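MUTM (fpg) protein (Thermus thermophilus, PDB 1EE8) belongs to the Fpg/MutM protein family, combining an N-terminal beta-rich domain with an H2TH domain and a zinc finger. Local coordinates at residues G72-E77 / L93-P98. Residues are numbered along the deposited sequence; the frame is centred on the assembly and turned at random.
Sequences GGFRLE and LYFHDP
The short outermost strand 73-75 pairs antiparallel with strand 92-96 at one border of the mixed beta sheet in the Fpg N-terminal domain. Two hydrogen-bonded pairs, G73 with H96 and R75 with Y94, flank the non-hydrogen-bonded pair of F74 with F95, whose CA atoms lie 4.6 Å apart. Each hydrogen-bonded pair closes a reciprocal couple: Y94 N to R75 O is nearly straight (N-H...O 176°), whereas G73 N to H96 O is more bent, so the pairing is less regular at the G73 end. F74 CA also makes a CA-H...O contact of 3.2 Å with Y94 O, giving that carbonyl a second partner beside R75 N.

The side chains of the paired residues divide between two faces. On one, F95 CD2 sits over the rim of one face of the F74 ring, 3.9 Å from F74 CE1; the two rings meet obliquely, their planes 56° apart. Just past the end of strand 73-75, L76 and L93 lie side by side, pointing the same way, their CD2 atoms 3.8 Å apart.

The other face carries R75, Y94 and H96. A bend at chi2 (-61°) turns the R75 chain so that its guanidinium slants across the imidazole, with H96 CD2 3.6 Å from R75 NH1. P98 CD lies over the rim of the imidazole face turned away from R75, and a hydrogen bond between H96 ND1 and T79 OG1 further restrains the ring. The Y94 ring turns an edge to the backbone, Y94 CE1 lying 3.6 Å from L76 O.

Beyond the strands, D97 hydrogen-bonds through OD1 to G102 N and through OD2 to T71 OG1. Strand 82-88 flanks 92-96 and sends L86 against F74 and L93, while helix 3-17 packs on the leucines, L16 meeting L76 and both L13 and V17 meeting L93.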
ATOM      1  N   GLY A  72     -10.877 -13.978 -16.823  1.00 24.09           N
ATOM      2  CA  GLY A  72     -10.107 -14.054 -15.593  1.00 23.98           C
ATOM      3  C   GLY A  72     -10.533 -15.170 -14.657  1.00 23.03           C
ATOM      4  O   GLY A  72     -11.710 -15.542 -14.591  1.00 21.46           O
ATOM      5  N   GLY A  73      -9.565 -15.711 -13.925  1.00 21.83           N
ATOM      6  CA  GLY A  73      -9.864 -16.772 -12.984  1.00 20.42           C
ATOM      7  C   GLY A  73      -8.657 -17.116 -12.138  1.00 19.36           C
ATOM      8  O   GLY A  73      -7.518 -16.851 -12.531  1.00 19.33           O
ATOM      9  N   PHE A  74      -8.908 -17.668 -10.956  1.00 19.27           N
ATOM     10  CA  PHE A  74      -7.836 -18.082 -10.059  1.00 18.84           C
ATOM     11  C   PHE A  74      -7.636 -19.571 -10.292  1.00 19.09           C
ATOM     12  O   PHE A  74      -8.610 -20.311 -10.367  1.00 19.61           O
ATOM     13  CB  PHE A  74      -8.232 -17.822  -8.602  1.00 19.04           C
ATOM     14  CG  PHE A  74      -8.171 -16.377  -8.215  1.00 19.78           C
ATOM     15  CD1 PHE A  74      -6.946 -15.760  -7.989  1.00 20.22           C
ATOM     16  CD2 PHE A  74      -9.331 -15.613  -8.145  1.00 20.59           C
ATOM     17  CE1 PHE A  74      -6.874 -14.395  -7.701  1.00 20.59           C
ATOM     18  CE2 PHE A  74      -9.269 -14.249  -7.859  1.00 20.91           C
ATOM     19  CZ  PHE A  74      -8.036 -13.640  -7.637  1.00 20.96           C
ATOM     20  N   ARG A  75      -6.382 -19.999 -10.426  1.00 18.58           N
ATOM     21  CA  ARG A  75      -6.057 -21.406 -10.654  1.00 17.41           C
ATOM     22  C   ARG A  75      -5.067 -21.891  -9.583  1.00 17.02           C
ATOM     23  O   ARG A  75      -4.341 -21.095  -8.991  1.00 16.70           O
ATOM     24  CB  ARG A  75      -5.425 -21.592 -12.040  1.00 19.41           C
ATOM     25  CG  ARG A  75      -6.309 -21.208 -13.224  1.00 20.50           C
ATOM     26  CD  ARG A  75      -7.570 -22.050 -13.255  1.00 23.12           C
ATOM     27  NE  ARG A  75      -8.480 -21.649 -14.323  1.00 26.86           N
ATOM     28  CZ  ARG A  75      -8.295 -21.920 -15.609  1.00 27.12           C
ATOM     29  NH1 ARG A  75      -9.183 -21.509 -16.508  1.00 28.91           N
ATOM     30  NH2 ARG A  75      -7.234 -22.610 -15.993  1.00 27.40           N
ATOM     31  N   LEU A  76      -5.046 -23.197  -9.339  1.00 17.16           N
ATOM     32  CA  LEU A  76      -4.130 -23.769  -8.355  1.00 17.19           C
ATOM     33  C   LEU A  76      -2.759 -24.104  -8.961  1.00 17.48           C
ATOM     34  O   LEU A  76      -1.795 -24.390  -8.239  1.00 16.11           O
ATOM     35  CB  LEU A  76      -4.769 -25.003  -7.714  1.00 18.51           C
ATOM     36  CG  LEU A  76      -6.089 -24.662  -7.003  1.00 19.05           C
ATOM     37  CD1 LEU A  76      -6.615 -25.883  -6.262  1.00 20.23           C
ATOM     38  CD2 LEU A  76      -5.867 -23.511  -6.028  1.00 19.88           C
ATOM     39  N   GLU A  77      -2.680 -24.057 -10.289  1.00 17.33           N
ATOM     40  CA  GLU A  77      -1.433 -24.302 -11.021  1.00 20.95           C
ATOM     41  C   GLU A  77      -1.238 -23.155 -12.008  1.00 19.03           C
ATOM     42  O   GLU A  77      -2.206 -22.647 -12.560  1.00 20.85           O
ATOM     43  CB  GLU A  77      -1.489 -25.617 -11.800  1.00 23.77           C
ATOM     44  CG  GLU A  77      -0.569 -26.677 -11.246  1.00 30.89           C
ATOM     45  CD  GLU A  77      -1.312 -27.729 -10.465  1.00 35.43           C
ATOM     46  OE1 GLU A  77      -2.160 -27.352  -9.622  1.00 37.54           O
ATOM     47  OE2 GLU A  77      -1.042 -28.937 -10.689  1.00 38.09           O
ATOM     48  N   LEU A  93      -1.905 -19.038  -5.375  1.00 20.03           N
ATOM     49  CA  LEU A  93      -3.058 -18.938  -6.262  1.00 18.85           C
ATOM     50  C   LEU A  93      -2.595 -18.139  -7.478  1.00 18.28           C
ATOM     51  O   LEU A  93      -1.961 -17.094  -7.325  1.00 19.11           O
ATOM     52  CB  LEU A  93      -4.208 -18.183  -5.582  1.00 19.58           C
ATOM     53  CG  LEU A  93      -4.688 -18.683  -4.219  1.00 19.35           C
ATOM     54  CD1 LEU A  93      -5.870 -17.843  -3.762  1.00 19.47           C
ATOM     55  CD2 LEU A  93      -5.090 -20.154  -4.327  1.00 18.10           C
ATOM     56  N   TYR A  94      -2.911 -18.612  -8.678  1.00 16.24           N
ATOM     57  CA  TYR A  94      -2.489 -17.901  -9.885  1.00 16.31           C
ATOM     58  C   TYR A  94      -3.667 -17.258 -10.601  1.00 16.08           C
ATOM     59  O   TYR A  94      -4.691 -17.903 -10.818  1.00 15.69           O
ATOM     60  CB  TYR A  94      -1.777 -18.853 -10.847  1.00 16.50           C
ATOM     61  CG  TYR A  94      -0.634 -19.602 -10.203  1.00 16.24           C
ATOM     62  CD1 TYR A  94      -0.838 -20.850  -9.617  1.00 15.86           C
ATOM     63  CD2 TYR A  94       0.647 -19.050 -10.156  1.00 15.86           C
ATOM     64  CE1 TYR A  94       0.210 -21.538  -8.998  1.00 15.84           C
ATOM     65  CE2 TYR A  94       1.702 -19.725  -9.535  1.00 15.60           C
ATOM     66  CZ  TYR A  94       1.472 -20.971  -8.960  1.00 16.89           C
ATOM     67  OH  TYR A  94       2.506 -21.644  -8.352  1.00 17.29           O
ATOM     68  N   PHE A  95      -3.509 -15.984 -10.956  1.00 15.35           N
ATOM     69  CA  PHE A  95      -4.550 -15.247 -11.651  1.00 15.53           C
ATOM     70  C   PHE A  95      -4.338 -15.402 -13.161  1.00 14.87           C
ATOM     71  O   PHE A  95      -3.505 -14.737 -13.769  1.00 14.17           O
ATOM     72  CB  PHE A  95      -4.515 -13.771 -11.232  1.00 17.41           C
ATOM     73  CG  PHE A  95      -5.644 -12.946 -11.797  1.00 20.77           C
ATOM     74  CD1 PHE A  95      -5.396 -11.972 -12.758  1.00 21.29           C
ATOM     75  CD2 PHE A  95      -6.951 -13.151 -11.376  1.00 21.94           C
ATOM     76  CE1 PHE A  95      -6.436 -11.206 -13.298  1.00 23.70           C
ATOM     77  CE2 PHE A  95      -8.005 -12.396 -11.908  1.00 25.94           C
ATOM     78  CZ  PHE A  95      -7.745 -11.419 -12.874  1.00 24.29           C
ATOM     79  N   HIS A  96      -5.094 -16.329 -13.728  1.00 14.48           N
ATOM     80  CA  HIS A  96      -5.068 -16.659 -15.143  1.00 16.34           C
ATOM     81  C   HIS A  96      -5.977 -15.659 -15.851  1.00 17.04           C
ATOM     82  O   HIS A  96      -7.127 -15.482 -15.450  1.00 17.42           O
ATOM     83  CB  HIS A  96      -5.619 -18.076 -15.318  1.00 15.03           C
ATOM     84  CG  HIS A  96      -5.879 -18.460 -16.740  1.00 17.82           C
ATOM     85  ND1 HIS A  96      -4.868 -18.645 -17.661  1.00 17.07           N
ATOM     86  CD2 HIS A  96      -7.037 -18.695 -17.401  1.00 18.60           C
ATOM     87  CE1 HIS A  96      -5.392 -18.979 -18.825  1.00 18.86           C
ATOM     88  NE2 HIS A  96      -6.707 -19.015 -18.695  1.00 19.93           N
ATOM     89  N   ASP A  97      -5.475 -14.989 -16.883  1.00 18.86           N
ATOM     90  CA  ASP A  97      -6.317 -14.028 -17.585  1.00 18.04           C
ATOM     91  C   ASP A  97      -5.851 -13.755 -19.011  1.00 19.64           C
ATOM     92  O   ASP A  97      -5.150 -12.777 -19.275  1.00 18.44           O
ATOM     93  CB  ASP A  97      -6.388 -12.709 -16.805  1.00 19.14           C
ATOM     94  CG  ASP A  97      -7.448 -11.756 -17.355  1.00 19.62           C
ATOM     95  OD1 ASP A  97      -7.462 -10.577 -16.947  1.00 20.63           O
ATOM     96  OD2 ASP A  97      -8.273 -12.192 -18.187  1.00 21.22           O
ATOM     97  N   PRO A  98      -6.246 -14.620 -19.948  1.00 20.94           N
ATOM     98  CA  PRO A  98      -5.894 -14.506 -21.366  1.00 22.97           C
ATOM     99  C   PRO A  98      -6.166 -13.127 -21.983  1.00 23.74           C
ATOM    100  O   PRO A  98      -5.271 -12.520 -22.550  1.00 24.92           O
ATOM    101  CB  PRO A  98      -6.750 -15.588 -22.017  1.00 22.84           C
ATOM    102  CG  PRO A  98      -6.800 -16.643 -20.957  1.00 22.15           C
ATOM    103  CD  PRO A  98      -7.052 -15.832 -19.705  1.00 21.54           C
TER